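Side-chain contact in periplasmic binding protein/LacI transcriptional regulator (Alkaliphilus metalliredigens, PDB 3CTP), which binds the sugar beta-D-xylulofuranose in a cleft between two lobes and probably acts as a DNA-binding transcriptional regulator of the LacI family: residues A[124-129]-A[181-186]. Numbering follows the deposited sequence.
Sequences RSQCED and PEVFEA. With XLF (beta-D-xylulofuranose), chain C.
Arg124 lays its guanidinium flat on one face of the Phe184 ring, with the two planes only 12° apart and CZ 3.8 Å from the ring centroid, a cation-pi stack. The overlap extends back along the chain: Arg124 CD also sits above the ring, making a CH-pi contact, while Arg124 NE lies 3.4 Å from Phe184 CE1, near the rim. A bend at chi3 (71°) turns the arginine aside, so that NE and the guanidinium lie over the ring where an extended chain would run into it. Pro181, three residues earlier in the same type I turn, places CG against the opposite face of Phe184, and the aromatic is thus sandwiched between the proline and the arginine.

The guanidinium edge serves the ligand. Arg124 NH2 gives a hydrogen bond of 2.9 Å to O4 of the xylulofuranose, which lies in the guanidinium plane, and a weak one to O5. On NH1, salt bridges to Asp213 and Asp100 help to fix the rotation of the group and probably offset its charge. A leucine in place of Arg124 would probably leave O4 without this donor, deprive both aspartates of their cationic mate and strip the Phe184 face of its flat cover. Farther out, Gln126 and Val183 meet more loosely, NE2 coming 4.0 Å from CG2.

Phe184 is the N-cap residue of helix 185-200, whose first turn brings Ala186 CB to 3.9 Å from O4 of the sugar. The contact thus joins loops following strands 119-123 and 175-179 across the interlobe sugar-binding cleft characteristic of the periplasmic-binding-protein fold in LacI-type regulators.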
loop_
_atom_site.group_PDB
_atom_site.type_symbol
_atom_site.label_atom_id
_atom_site.label_comp_id
_atom_site.label_asym_id
_atom_site.label_seq_id
_atom_site.Cartn_x
_atom_site.Cartn_y
_atom_site.Cartn_z
ATOM N N ARG A 124 -9.404 -6.766 -12.310
ATOM C CA ARG A 124 -10.570 -5.913 -12.202
ATOM C C ARG A 124 -10.764 -5.097 -13.495
ATOM O O ARG A 124 -11.075 -3.885 -13.480
ATOM C CB ARG A 124 -10.473 -5.027 -10.944
ATOM C CG ARG A 124 -11.818 -4.705 -10.348
ATOM C CD ARG A 124 -11.708 -4.508 -8.838
ATOM N NE ARG A 124 -11.012 -3.256 -8.501
ATOM C CZ ARG A 124 -10.684 -2.932 -7.249
ATOM N NH1 ARG A 124 -10.086 -1.772 -6.989
ATOM N NH2 ARG A 124 -10.993 -3.771 -6.248
ATOM N N SER A 125 -10.609 -5.780 -14.620
ATOM C CA SER A 125 -10.653 -5.112 -15.922
ATOM C C SER A 125 -12.003 -4.469 -16.227
ATOM O O SER A 125 -13.060 -5.036 -15.918
ATOM C CB SER A 125 -10.349 -6.133 -17.039
ATOM O OG SER A 125 -10.436 -5.502 -18.328
ATOM N N GLN A 126 -11.958 -3.313 -16.895
ATOM C CA GLN A 126 -13.170 -2.693 -17.449
ATOM C C GLN A 126 -13.241 -2.716 -18.975
ATOM O O GLN A 126 -14.180 -2.177 -19.579
ATOM C CB GLN A 126 -13.330 -1.271 -16.937
ATOM C CG GLN A 126 -13.518 -1.250 -15.425
ATOM C CD GLN A 126 -13.804 0.131 -14.908
ATOM O OE1 GLN A 126 -14.371 0.976 -15.620
ATOM N NE2 GLN A 126 -13.421 0.382 -13.665
ATOM N N CYS A 127 -12.271 -3.346 -19.608
ATOM C CA CYS A 127 -12.345 -3.523 -21.063
ATOM C C CYS A 127 -12.943 -4.849 -21.485
ATOM O O CYS A 127 -13.255 -5.723 -20.668
ATOM C CB CYS A 127 -10.966 -3.418 -21.676
ATOM S SG CYS A 127 -10.129 -1.923 -21.167
ATOM N N GLU A 128 -13.079 -4.986 -22.796
ATOM C CA GLU A 128 -13.583 -6.183 -23.407
ATOM C C GLU A 128 -12.951 -6.171 -24.787
ATOM O O GLU A 128 -11.953 -6.837 -25.025
ATOM C CB GLU A 128 -15.106 -6.087 -23.496
ATOM C CG GLU A 128 -15.781 -7.223 -24.240
ATOM C CD GLU A 128 -17.262 -7.311 -23.925
ATOM O OE1 GLU A 128 -17.684 -6.737 -22.897
ATOM O OE2 GLU A 128 -18.005 -7.954 -24.703
ATOM N N ASP A 129 -13.567 -5.384 -25.665
ATOM C CA ASP A 129 -13.037 -4.919 -26.950
ATOM C C ASP A 129 -11.537 -4.978 -27.157
ATOM O O ASP A 129 -11.036 -5.642 -28.072
ATOM C CB ASP A 129 -13.395 -3.436 -27.125
ATOM C CG ASP A 129 -14.885 -3.164 -27.047
ATOM O OD1 ASP A 129 -15.629 -3.974 -26.446
ATOM O OD2 ASP A 129 -15.299 -2.108 -27.584
ATOM N N PRO A 181 -18.407 -0.573 -5.739
ATOM C CA PRO A 181 -18.817 -0.106 -7.037
ATOM C C PRO A 181 -19.406 -1.259 -7.858
ATOM O O PRO A 181 -18.863 -2.350 -7.816
ATOM C CB PRO A 181 -17.471 0.263 -7.684
ATOM C CG PRO A 181 -16.603 0.648 -6.607
ATOM C CD PRO A 181 -17.026 -0.190 -5.412
ATOM N N GLU A 182 -20.457 -0.992 -8.623
ATOM C CA GLU A 182 -21.110 -1.987 -9.453
ATOM C C GLU A 182 -20.203 -2.624 -10.513
ATOM O O GLU A 182 -20.464 -3.763 -10.961
ATOM C CB GLU A 182 -22.340 -1.367 -10.126
ATOM C CG GLU A 182 -23.199 -2.336 -10.875
ATOM C CD GLU A 182 -24.452 -1.671 -11.411
ATOM O OE1 GLU A 182 -24.996 -0.781 -10.711
ATOM O OE2 GLU A 182 -24.878 -2.036 -12.523
ATOM N N VAL A 183 -19.161 -1.899 -10.917
ATOM C CA VAL A 183 -18.268 -2.399 -11.957
ATOM C C VAL A 183 -17.293 -3.448 -11.437
ATOM O O VAL A 183 -16.547 -4.010 -12.235
ATOM C CB VAL A 183 -17.477 -1.253 -12.609
ATOM C CG1 VAL A 183 -18.457 -0.343 -13.360
ATOM C CG2 VAL A 183 -16.686 -0.475 -11.588
ATOM N N PHE A 184 -17.279 -3.712 -10.122
ATOM C CA PHE A 184 -16.424 -4.776 -9.582
ATOM C C PHE A 184 -17.279 -6.030 -9.462
ATOM O O PHE A 184 -18.126 -6.121 -8.553
ATOM C CB PHE A 184 -15.916 -4.429 -8.171
ATOM C CG PHE A 184 -15.078 -3.159 -8.068
ATOM C CD1 PHE A 184 -14.562 -2.513 -9.188
ATOM C CD2 PHE A 184 -14.780 -2.664 -6.796
ATOM C CE1 PHE A 184 -13.779 -1.336 -9.035
ATOM C CE2 PHE A 184 -13.987 -1.540 -6.634
ATOM C CZ PHE A 184 -13.489 -0.886 -7.764
ATOM N N GLU A 185 -17.088 -6.997 -10.361
ATOM C CA GLU A 185 -17.874 -8.225 -10.279
ATOM C C GLU A 185 -17.764 -8.857 -8.889
ATOM O O GLU A 185 -18.718 -9.462 -8.407
ATOM C CB GLU A 185 -17.410 -9.240 -11.349
ATOM C CG GLU A 185 -17.804 -8.818 -12.754
ATOM C CD GLU A 185 -17.497 -9.884 -13.794
ATOM O OE1 GLU A 185 -17.690 -11.082 -13.505
ATOM O OE2 GLU A 185 -17.005 -9.506 -14.856
ATOM N N ALA A 186 -16.585 -8.767 -8.282
ATOM C CA ALA A 186 -16.380 -9.421 -6.990
ATOM C C ALA A 186 -17.271 -8.832 -5.918
ATOM O O ALA A 186 -17.842 -9.561 -5.110
ATOM C CB ALA A 186 -14.919 -9.327 -6.576
HETATM O O4 XLF C . -12.648 -6.141 -6.153
HETATM C C4 XLF C . -12.595 -6.538 -4.780
HETATM C C5 XLF C . -12.856 -5.299 -3.936
HETATM O O5 XLF C . -11.601 -4.957 -3.338
HETATM C C3 XLF C . -11.189 -6.970 -4.396
HETATM O O3 XLF C . -11.103 -8.388 -4.206
HETATM C C2 XLF C . -10.986 -6.221 -3.108
HETATM O O2 XLF C . -11.660 -6.882 -2.018
HETATM C C1 XLF C . -9.523 -6.001 -2.780
HETATM O O1 XLF C . -9.420 -5.178 -1.609
#